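TetR family transcriptional regulator (Streptomyces coelicolor, PDB 6SRN) probably binds promoter DNA to control transcription, and is seen here with a furan-type bacterial hormone, 4-(hydroxymethyl)-2-propylfuran-3-carboxylic acid, bound. Local coordinates at residues Ala32-Ala37 and Tyr67-Ser72; Glu108-Ala113 and Glu199-Leu204; Gly183-Ser188 and His192-Ile197. All blocks are in the same frame, centred on the assembly; numbering follows the deposited sequence.

From the N terminus, contact 1 comes first: it closes a short, largely helical loop by bringing helix 31-49 against the end of helix 63-69, in the N-terminal TetR-family region, which holds the predicted helix-turn-helix. It is finished before contact 2 opens. Contact 2 closes a much longer loop, joining helix 102-119 to helix 197-212 beside the hormone pocket. Contact 3 nests inside that loop and joins the last turns of helix 170-192 to the link that leads into helix 197-212. Contacts 2 and 3 lie about 11 Å apart between centres and touch directly, with Met-184 packed on Trp-201 and Leu-204. Contact 1 stands apart, its centre about 31 Å from that of contact 2.

Contact 1: residues Ala32-Ala37 and Tyr67-Ser72; sequences AQILEA and YFHFPS
His-69 faces Ile-34, and its backbone O accepts a hydrogen bond from NH1 of Arg-31, one turn back on helix 31-49. Between the two segments themselves the contact is apolar. The end of the isoleucine lies over one face of the imidazole, a CH-pi contact with Ile-34 CD1 3.8 Å from the centroid of the His-69 ring. The methyl sits off toward the rim, closest to CD2, while Phe-68 CD2 covers the opposite face, so the ring is sandwiched. Ile-34 divides its two branches: with CG1 beside the backbone N (chi1 -60°) and CD1 extended beyond it, one branch serves the histidine, and the other puts Ile-34 CG2 3.5 Å from Phe-70 CE2. Leu-35 approaches the same phenyl ring nearly crosswise, Leu-35 CD2 lying 3.7 Å from Phe-70 CZ. Leu-76 and Ala-79 of helix 73-86 add to the wall around Phe-70. The segment 67-72 includes the end of the predicted helix-turn-helix, whose second helix reads DNA in TetR-family proteins. Between these two segments the hold is thus mainly non-directional and apolar, with Arg-31 adding a polar tie at His-69 O.

Contact 2: residues Glu108-Ala113 and Glu199-Leu204; sequences EMLHRA and ERWQEL
Trp-201 pushes its six-membered ring against Leu-110, and the two side chains cross at about a right angle. Leu-110 touches with its base and one branch: Leu-110 CB is 3.6 Å from Trp-201 CZ2, and Leu-110 CD1 reaches that same CZ2 at 3.7 Å. The indole gets there because Trp-201 CG is anti to the backbone N (chi1 -179°), which carries the ring across to helix 102-119. Its pyrrole side lies beside the leucine backbone, with Trp-201 NE1 4.0 Å from Leu-110 C, close to His-111 N but not bonded to it. Phe-181 of helix 170-192 meets the indole edge-to-face and also touches Leu-110. In this all-helical TetR C-terminal domain the contact joins the pocket wall to its backing: Leu-110 and Phe-181 border the bound hormone, and Trp-201 packs behind both. His-111, at the margin, has its CB directed away from helix 197-212, and its ring bonds within its own helix. There His-111 ND1 donates to Glu-108 OE1 at 2.8 Å, close to the imidazole plane. The other carboxylate oxygen, Glu-108 OE2, takes Arg-112 NE at 3.0 Å through its anti lone pair, so both oxygens of Glu-108 are engaged. On helix 197-212, Arg-200 grips Glu-203 side-on with NE and NH2, and Glu-203 OE2 also forms a salt bridge with Arg-175 of the second subunit.

Contact 3: residues Gly183-Ser188 and His192-Ile197; sequences GMQHVS and HQRADI
Arg-194 reaches back along helix 170-192 and clasps the side-chain oxygen of Gln-185, at the tight helical hairpin where that helix turns into helix 197-212. Two nitrogens grip one atom side-on: Arg-194 NH2 lies 2.8 Å from Gln-185 OE1, and Arg-194 NE 3.0 Å from the same OE1. The amide and guanidinium planes are only 15° apart, which suits both bonds. The backbone of Ser-188 is gripped twice as well, its O taking His-192 N and Arg-194 N, both at 2.9 Å, from opposite faces of the carbonyl plane. The first spans four residues, as in a helix; the second ties down the type I' turn from His-192 to Ala-195, where Gln-193 leaves the helix with positive phi. Farther from the bend, Met-184 SD packs 3.8 Å from Ile-197 CG1, and Ile-197 CD1 lies against Gln-185 CB. Farther out, Phe-117, Gln-124 and Ala-127 flank Arg-194. Since Gln-185 touches the bound hormone, Arg-194 stands behind it and probably helps to fix the rotation of its amide. Asp-196 sits at the N-cap of helix 197-212, yet its carboxylate is spent elsewhere: OD2 pairs with Arg-200. Its other oxygen, Asp-196 OD1, accepts from Ser-188 OG at 2.7 Å, the hydroxyl swung there by a chi1 of -177° and arriving 30° out of the carboxylate plane.

Contact 1: residues Ala32-Ala37 and Tyr67-Ser72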
loop_
_atom_site.group_PDB
_atom_site.type_symbol
_atom_site.label_atom_id
_atom_site.label_comp_id
_atom_site.label_asym_id
_atom_site.label_seq_id
_atom_site.Cartn_x
_atom_site.Cartn_y
_atom_site.Cartn_z
ATOM N N ALA A 32 -14.347 2.379 24.842
ATOM C CA ALA A 32 -14.442 1.451 23.737
ATOM C C ALA A 32 -15.653 1.747 22.845
ATOM O O ALA A 32 -15.544 1.657 21.641
ATOM C CB ALA A 32 -14.483 0.033 24.241
ATOM N N GLN A 33 -16.797 2.084 23.442
ATOM C CA GLN A 33 -17.995 2.440 22.662
ATOM C C GLN A 33 -17.789 3.710 21.858
ATOM O O GLN A 33 -18.175 3.769 20.687
ATOM C CB GLN A 33 -19.211 2.591 23.584
ATOM C CG GLN A 33 -19.688 1.269 24.139
ATOM C CD GLN A 33 -20.850 1.386 25.107
ATOM O OE1 GLN A 33 -20.762 2.061 26.122
ATOM N NE2 GLN A 33 -21.934 0.678 24.813
ATOM N N ILE A 34 -17.163 4.690 22.483
ATOM C CA ILE A 34 -16.845 5.939 21.764
ATOM C C ILE A 34 -15.875 5.631 20.622
ATOM O O ILE A 34 -16.055 6.131 19.523
ATOM C CB ILE A 34 -16.273 7.013 22.717
ATOM C CG1 ILE A 34 -17.292 7.355 23.814
ATOM C CG2 ILE A 34 -15.856 8.262 21.950
ATOM C CD1 ILE A 34 -16.713 8.095 25.009
ATOM N N LEU A 35 -14.856 4.833 20.898
ATOM C CA LEU A 35 -13.876 4.473 19.891
ATOM C C LEU A 35 -14.521 3.711 18.736
ATOM O O LEU A 35 -14.141 3.930 17.602
ATOM C CB LEU A 35 -12.760 3.612 20.495
ATOM C CG LEU A 35 -11.537 4.251 21.154
ATOM C CD1 LEU A 35 -10.515 3.164 21.476
ATOM C CD2 LEU A 35 -10.885 5.281 20.241
ATOM N N GLU A 36 -15.502 2.846 19.005
ATOM C CA GLU A 36 -16.174 2.116 17.939
ATOM C C GLU A 36 -16.972 3.055 17.032
ATOM O O GLU A 36 -16.893 2.960 15.804
ATOM C CB GLU A 36 -17.060 1.039 18.542
ATOM C CG GLU A 36 -17.527 -0.019 17.574
ATOM C CD GLU A 36 -16.401 -0.963 17.070
ATOM O OE1 GLU A 36 -15.351 -1.249 17.759
ATOM O OE2 GLU A 36 -16.591 -1.515 15.966
ATOM N N ALA A 37 -17.706 3.981 17.647
ATOM C CA ALA A 37 -18.434 4.987 16.879
ATOM C C ALA A 37 -17.520 5.875 16.063
ATOM O O ALA A 37 -17.801 6.132 14.892
ATOM C CB ALA A 37 -19.306 5.836 17.799
ATOM N N TYR A 67 -15.218 14.843 24.872
ATOM C CA TYR A 67 -13.917 15.487 25.037
ATOM C C TYR A 67 -13.243 15.118 26.357
ATOM O O TYR A 67 -12.011 15.187 26.457
ATOM C CB TYR A 67 -14.053 17.010 24.913
ATOM C CG TYR A 67 -14.216 17.574 23.502
ATOM C CD1 TYR A 67 -13.476 17.093 22.425
ATOM C CD2 TYR A 67 -15.107 18.598 23.265
ATOM C CE1 TYR A 67 -13.612 17.640 21.156
ATOM C CE2 TYR A 67 -15.259 19.157 21.989
ATOM C CZ TYR A 67 -14.519 18.652 20.942
ATOM O OH TYR A 67 -14.672 19.217 19.682
ATOM N N PHE A 68 -14.018 14.705 27.354
ATOM C CA PHE A 68 -13.420 14.181 28.582
ATOM C C PHE A 68 -12.534 12.972 28.275
ATOM O O PHE A 68 -11.429 12.870 28.776
ATOM C CB PHE A 68 -14.453 13.791 29.602
ATOM C CG PHE A 68 -13.885 13.086 30.804
ATOM C CD1 PHE A 68 -13.076 13.771 31.711
ATOM C CD2 PHE A 68 -14.185 11.752 31.056
ATOM C CE1 PHE A 68 -12.587 13.140 32.847
ATOM C CE2 PHE A 68 -13.691 11.113 32.178
ATOM C CZ PHE A 68 -12.892 11.809 33.085
ATOM N N HIS A 69 -13.022 12.077 27.433
ATOM C CA HIS A 69 -12.238 10.898 27.044
ATOM C C HIS A 69 -11.161 11.203 26.013
ATOM O O HIS A 69 -10.033 10.668 26.109
ATOM C CB HIS A 69 -13.178 9.875 26.476
ATOM C CG HIS A 69 -14.201 9.364 27.443
ATOM N ND1 HIS A 69 -13.950 8.291 28.273
ATOM C CD2 HIS A 69 -15.486 9.734 27.686
ATOM C CE1 HIS A 69 -15.027 8.043 29.003
ATOM N NE2 HIS A 69 -15.978 8.886 28.656
ATOM N N PHE A 70 -11.500 12.057 25.036
ATOM C CA PHE A 70 -10.597 12.399 23.919
ATOM C C PHE A 70 -10.687 13.884 23.670
ATOM O O PHE A 70 -11.641 14.363 23.060
ATOM C CB PHE A 70 -11.013 11.651 22.617
ATOM C CG PHE A 70 -11.170 10.181 22.789
ATOM C CD1 PHE A 70 -10.055 9.361 22.762
ATOM C CD2 PHE A 70 -12.429 9.629 22.972
ATOM C CE1 PHE A 70 -10.189 8.000 22.915
ATOM C CE2 PHE A 70 -12.560 8.259 23.153
ATOM C CZ PHE A 70 -11.435 7.459 23.141
ATOM N N PRO A 71 -9.680 14.641 24.133
ATOM C CA PRO A 71 -9.828 16.104 24.124
ATOM C C PRO A 71 -9.866 16.794 22.763
ATOM O O PRO A 71 -10.186 17.973 22.701
ATOM C CB PRO A 71 -8.618 16.597 24.947
ATOM C CG PRO A 71 -7.699 15.462 25.057
ATOM C CD PRO A 71 -8.484 14.192 24.882
ATOM N N SER A 72 -9.541 16.109 21.688
ATOM C CA SER A 72 -9.629 16.664 20.367
ATOM C C SER A 72 -9.865 15.567 19.363
ATOM O O SER A 72 -9.649 14.389 19.621
ATOM C CB SER A 72 -8.318 17.354 20.021
ATOM O OG SER A 72 -7.277 16.351 20.055
#

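Contact 2: residues Glu108-Ala113 and Glu199-Leu204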
loop_
_atom_site.group_PDB
_atom_site.type_symbol
_atom_site.label_atom_id
_atom_site.label_comp_id
_atom_site.label_asym_id
_atom_site.label_seq_id
_atom_site.Cartn_x
_atom_site.Cartn_y
_atom_site.Cartn_z
ATOM N N GLU A 108 -1.509 -17.629 10.854
ATOM C CA GLU A 108 -2.823 -17.439 11.444
ATOM C C GLU A 108 -3.017 -15.970 11.857
ATOM O O GLU A 108 -4.141 -15.435 11.777
ATOM C CB GLU A 108 -3.062 -18.381 12.615
ATOM C CG GLU A 108 -4.420 -18.232 13.268
ATOM C CD GLU A 108 -5.647 -18.400 12.381
ATOM O OE1 GLU A 108 -5.546 -18.932 11.250
ATOM O OE2 GLU A 108 -6.730 -17.993 12.869
ATOM N N MET A 109 -1.960 -15.308 12.309
ATOM C CA MET A 109 -2.083 -13.870 12.593
ATOM C C MET A 109 -2.523 -13.085 11.374
ATOM O O MET A 109 -3.391 -12.206 11.450
ATOM C CB MET A 109 -0.756 -13.330 13.115
ATOM C CG MET A 109 -0.480 -13.797 14.530
ATOM S SD MET A 109 -1.496 -12.982 15.736
ATOM C CE MET A 109 -0.776 -11.340 15.718
ATOM N N LEU A 110 -1.921 -13.385 10.226
ATOM C CA LEU A 110 -2.244 -12.642 9.003
ATOM C C LEU A 110 -3.652 -13.036 8.478
ATOM O O LEU A 110 -4.389 -12.201 7.959
ATOM C CB LEU A 110 -1.140 -12.785 7.931
ATOM C CG LEU A 110 0.186 -12.149 8.380
ATOM C CD1 LEU A 110 1.274 -12.573 7.393
ATOM C CD2 LEU A 110 0.098 -10.623 8.440
ATOM N N HIS A 111 -4.035 -14.283 8.642
ATOM C CA HIS A 111 -5.424 -14.701 8.376
ATOM C C HIS A 111 -6.387 -13.868 9.199
ATOM O O HIS A 111 -7.357 -13.305 8.673
ATOM C CB HIS A 111 -5.520 -16.184 8.766
ATOM C CG HIS A 111 -6.854 -16.813 8.569
ATOM N ND1 HIS A 111 -7.189 -17.995 9.208
ATOM C CD2 HIS A 111 -7.968 -16.408 7.928
ATOM C CE1 HIS A 111 -8.434 -18.335 8.864
ATOM N NE2 HIS A 111 -8.921 -17.395 8.069
ATOM N N ARG A 112 -6.133 -13.767 10.497
ATOM C CA ARG A 112 -6.992 -13.004 11.356
ATOM C C ARG A 112 -6.986 -11.501 10.994
ATOM O O ARG A 112 -8.022 -10.842 11.039
ATOM C CB ARG A 112 -6.571 -13.227 12.821
ATOM C CG ARG A 112 -7.002 -14.567 13.352
ATOM C CD ARG A 112 -6.704 -14.744 14.820
ATOM N NE ARG A 112 -6.894 -16.151 15.173
ATOM C CZ ARG A 112 -6.971 -16.626 16.405
ATOM N NH1 ARG A 112 -6.873 -15.816 17.449
ATOM N NH2 ARG A 112 -7.148 -17.942 16.579
ATOM N N ALA A 113 -5.821 -10.961 10.633
ATOM C CA ALA A 113 -5.768 -9.567 10.187
ATOM C C ALA A 113 -6.614 -9.368 8.978
ATOM O O ALA A 113 -7.269 -8.315 8.867
ATOM C CB ALA A 113 -4.346 -9.175 9.883
ATOM N N GLU A 199 -9.569 -14.019 -0.796
ATOM C CA GLU A 199 -9.026 -14.644 -1.990
ATOM C C GLU A 199 -7.714 -14.018 -2.393
ATOM O O GLU A 199 -6.856 -14.716 -2.935
ATOM C CB GLU A 199 -10.024 -14.465 -3.149
ATOM C CG GLU A 199 -11.393 -15.056 -2.971
ATOM C CD GLU A 199 -12.401 -13.981 -2.584
ATOM O OE1 GLU A 199 -12.293 -13.611 -1.436
ATOM O OE2 GLU A 199 -13.272 -13.492 -3.404
ATOM N N ARG A 200 -7.630 -12.694 -2.292
ATOM C CA ARG A 200 -6.403 -11.993 -2.689
ATOM C C ARG A 200 -5.279 -12.398 -1.746
ATOM O O ARG A 200 -4.130 -12.577 -2.165
ATOM C CB ARG A 200 -6.643 -10.481 -2.691
ATOM C CG ARG A 200 -7.732 -9.979 -3.634
ATOM C CD ARG A 200 -7.380 -10.088 -5.113
ATOM N NE ARG A 200 -7.440 -11.445 -5.622
ATOM C CZ ARG A 200 -8.567 -12.086 -5.919
ATOM N NH1 ARG A 200 -9.773 -11.494 -5.812
ATOM N NH2 ARG A 200 -8.487 -13.327 -6.344
ATOM N N TRP A 201 -5.566 -12.485 -0.450
ATOM C CA TRP A 201 -4.552 -12.944 0.517
ATOM C C TRP A 201 -4.151 -14.396 0.273
ATOM O O TRP A 201 -2.995 -14.680 0.260
ATOM C CB TRP A 201 -5.007 -12.697 1.953
ATOM C CG TRP A 201 -3.983 -13.140 2.955
ATOM C CD1 TRP A 201 -4.211 -13.998 3.994
ATOM C CD2 TRP A 201 -2.568 -12.832 2.970
ATOM N NE1 TRP A 201 -3.044 -14.198 4.673
ATOM C CE2 TRP A 201 -2.019 -13.519 4.073
ATOM C CE3 TRP A 201 -1.734 -12.038 2.180
ATOM C CZ2 TRP A 201 -0.658 -13.451 4.399
ATOM C CZ3 TRP A 201 -0.373 -11.989 2.474
ATOM C CH2 TRP A 201 0.139 -12.678 3.602
ATOM N N GLN A 202 -5.115 -15.263 0.006
ATOM C CA GLN A 202 -4.778 -16.663 -0.250
ATOM C C GLN A 202 -3.784 -16.820 -1.359
ATOM O O GLN A 202 -2.808 -17.547 -1.227
ATOM C CB GLN A 202 -6.021 -17.469 -0.552
ATOM C CG GLN A 202 -5.768 -18.953 -0.868
ATOM C CD GLN A 202 -4.762 -19.604 0.093
ATOM O OE1 GLN A 202 -4.924 -19.541 1.312
ATOM N NE2 GLN A 202 -3.720 -20.270 -0.464
ATOM N N GLU A 203 -4.000 -16.117 -2.468
ATOM C CA GLU A 203 -3.125 -16.362 -3.610
ATOM C C GLU A 203 -1.723 -15.796 -3.383
ATOM O O GLU A 203 -0.759 -16.333 -3.880
ATOM C CB GLU A 203 -3.772 -15.844 -4.891
ATOM C CG GLU A 203 -3.911 -14.358 -5.013
ATOM C CD GLU A 203 -4.937 -13.895 -6.045
ATOM O OE1 GLU A 203 -5.773 -14.671 -6.638
ATOM O OE2 GLU A 203 -4.917 -12.670 -6.261
ATOM N N LEU A 204 -1.613 -14.695 -2.669
ATOM C CA LEU A 204 -0.312 -14.103 -2.379
ATOM C C LEU A 204 0.396 -14.887 -1.244
ATOM O O LEU A 204 1.594 -15.153 -1.362
ATOM C CB LEU A 204 -0.519 -12.631 -1.943
ATOM C CG LEU A 204 0.694 -11.910 -1.344
ATOM C CD1 LEU A 204 1.832 -11.878 -2.320
ATOM C CD2 LEU A 204 0.277 -10.489 -0.922
#

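Contact 3: residues Gly183-Ser188 and His192-Ile197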
loop_
_atom_site.group_PDB
_atom_site.type_symbol
_atom_site.label_atom_id
_atom_site.label_comp_id
_atom_site.label_asym_id
_atom_site.label_seq_id
_atom_site.Cartn_x
_atom_site.Cartn_y
_atom_site.Cartn_z
ATOM N N GLY A 183 0.021 -4.175 1.102
ATOM C CA GLY A 183 -0.306 -3.829 -0.250
ATOM C C GLY A 183 -1.545 -4.568 -0.744
ATOM O O GLY A 183 -2.445 -3.995 -1.366
ATOM N N MET A 184 -1.608 -5.865 -0.423
ATOM C CA MET A 184 -2.761 -6.698 -0.797
ATOM C C MET A 184 -4.062 -6.117 -0.234
ATOM O O MET A 184 -5.058 -5.963 -0.970
ATOM C CB MET A 184 -2.510 -8.121 -0.333
ATOM C CG MET A 184 -3.613 -9.078 -0.578
ATOM S SD MET A 184 -4.983 -8.980 0.596
ATOM C CE MET A 184 -4.216 -9.197 2.189
ATOM N N GLN A 185 -4.037 -5.768 1.051
ATOM C CA GLN A 185 -5.287 -5.300 1.666
ATOM C C GLN A 185 -5.666 -3.923 1.120
ATOM O O GLN A 185 -6.835 -3.610 1.005
ATOM C CB GLN A 185 -5.244 -5.386 3.181
ATOM C CG GLN A 185 -4.306 -4.391 3.877
ATOM C CD GLN A 185 -4.925 -3.005 3.979
ATOM O OE1 GLN A 185 -6.121 -2.835 4.129
ATOM N NE2 GLN A 185 -4.086 -1.994 3.910
ATOM N N HIS A 186 -4.661 -3.094 0.825
ATOM C CA HIS A 186 -4.895 -1.764 0.287
ATOM C C HIS A 186 -5.490 -1.827 -1.099
ATOM O O HIS A 186 -6.434 -1.106 -1.404
ATOM C CB HIS A 186 -3.604 -0.970 0.304
ATOM C CG HIS A 186 -3.814 0.464 0.083
ATOM N ND1 HIS A 186 -4.250 1.309 1.080
ATOM C CD2 HIS A 186 -3.642 1.230 -1.017
ATOM C CE1 HIS A 186 -4.363 2.529 0.585
ATOM N NE2 HIS A 186 -3.955 2.509 -0.668
ATOM N N VAL A 187 -4.924 -2.698 -1.944
ATOM C CA VAL A 187 -5.496 -2.857 -3.253
ATOM C C VAL A 187 -6.947 -3.331 -3.156
ATOM O O VAL A 187 -7.811 -2.846 -3.880
ATOM C CB VAL A 187 -4.663 -3.849 -4.128
ATOM C CG1 VAL A 187 -5.410 -4.267 -5.400
ATOM C CG2 VAL A 187 -3.263 -3.317 -4.434
ATOM N N SER A 188 -7.182 -4.308 -2.299
ATOM C CA SER A 188 -8.516 -4.828 -2.090
ATOM C C SER A 188 -9.479 -3.747 -1.607
ATOM O O SER A 188 -10.614 -3.663 -2.080
ATOM C CB SER A 188 -8.467 -6.003 -1.112
ATOM O OG SER A 188 -9.747 -6.599 -0.924
ATOM N N HIS A 192 -12.136 -2.788 -4.362
ATOM C CA HIS A 192 -13.277 -3.639 -4.058
ATOM C C HIS A 192 -13.820 -3.537 -2.658
ATOM O O HIS A 192 -14.638 -4.386 -2.243
ATOM C CB HIS A 192 -12.921 -5.102 -4.367
ATOM C CG HIS A 192 -12.443 -5.324 -5.767
ATOM N ND1 HIS A 192 -13.219 -5.060 -6.876
ATOM C CD2 HIS A 192 -11.256 -5.761 -6.241
ATOM C CE1 HIS A 192 -12.529 -5.305 -7.975
ATOM N NE2 HIS A 192 -11.337 -5.734 -7.618
ATOM N N GLN A 193 -13.431 -2.511 -1.920
ATOM C CA GLN A 193 -13.896 -2.292 -0.562
ATOM C C GLN A 193 -13.667 -3.535 0.350
ATOM O O GLN A 193 -14.488 -3.877 1.207
ATOM C CB GLN A 193 -15.383 -1.871 -0.529
ATOM C CG GLN A 193 -15.665 -0.546 -1.227
ATOM C CD GLN A 193 -15.442 -0.568 -2.739
ATOM O OE1 GLN A 193 -14.556 0.126 -3.249
ATOM N NE2 GLN A 193 -16.253 -1.366 -3.474
ATOM N N ARG A 194 -12.558 -4.218 0.068
ATOM C CA ARG A 194 -12.100 -5.408 0.755
ATOM C C ARG A 194 -13.005 -6.632 0.630
ATOM O O ARG A 194 -12.783 -7.644 1.284
ATOM C CB ARG A 194 -11.764 -5.115 2.228
ATOM C CG ARG A 194 -10.628 -4.133 2.457
ATOM C CD ARG A 194 -10.149 -4.133 3.876
ATOM N NE ARG A 194 -9.076 -3.141 4.067
ATOM C CZ ARG A 194 -9.282 -1.877 4.462
ATOM N NH1 ARG A 194 -10.487 -1.425 4.691
ATOM N NH2 ARG A 194 -8.255 -1.045 4.604
ATOM N N ALA A 195 -13.931 -6.613 -0.312
ATOM C CA ALA A 195 -14.892 -7.715 -0.439
ATOM C C ALA A 195 -14.174 -9.045 -0.810
ATOM O O ALA A 195 -14.584 -10.118 -0.400
ATOM C CB ALA A 195 -15.925 -7.384 -1.485
ATOM N N ASP A 196 -13.112 -8.932 -1.594
ATOM C CA ASP A 196 -12.369 -10.066 -2.124
ATOM C C ASP A 196 -11.060 -10.296 -1.349
ATOM O O ASP A 196 -10.199 -11.052 -1.787
ATOM C CB ASP A 196 -11.999 -9.868 -3.610
ATOM C CG ASP A 196 -10.991 -8.733 -3.856
ATOM O OD1 ASP A 196 -10.941 -7.790 -3.024
ATOM O OD2 ASP A 196 -10.333 -8.718 -4.942
ATOM N N ILE A 197 -10.911 -9.712 -0.168
ATOM C CA ILE A 197 -9.634 -9.736 0.536
ATOM C C ILE A 197 -9.151 -11.148 0.830
ATOM O O ILE A 197 -7.940 -11.430 0.735
ATOM C CB ILE A 197 -9.670 -8.862 1.819
ATOM C CG1 ILE A 197 -8.276 -8.716 2.378
ATOM C CG2 ILE A 197 -10.632 -9.388 2.852
ATOM C CD1 ILE A 197 -8.170 -7.719 3.494
#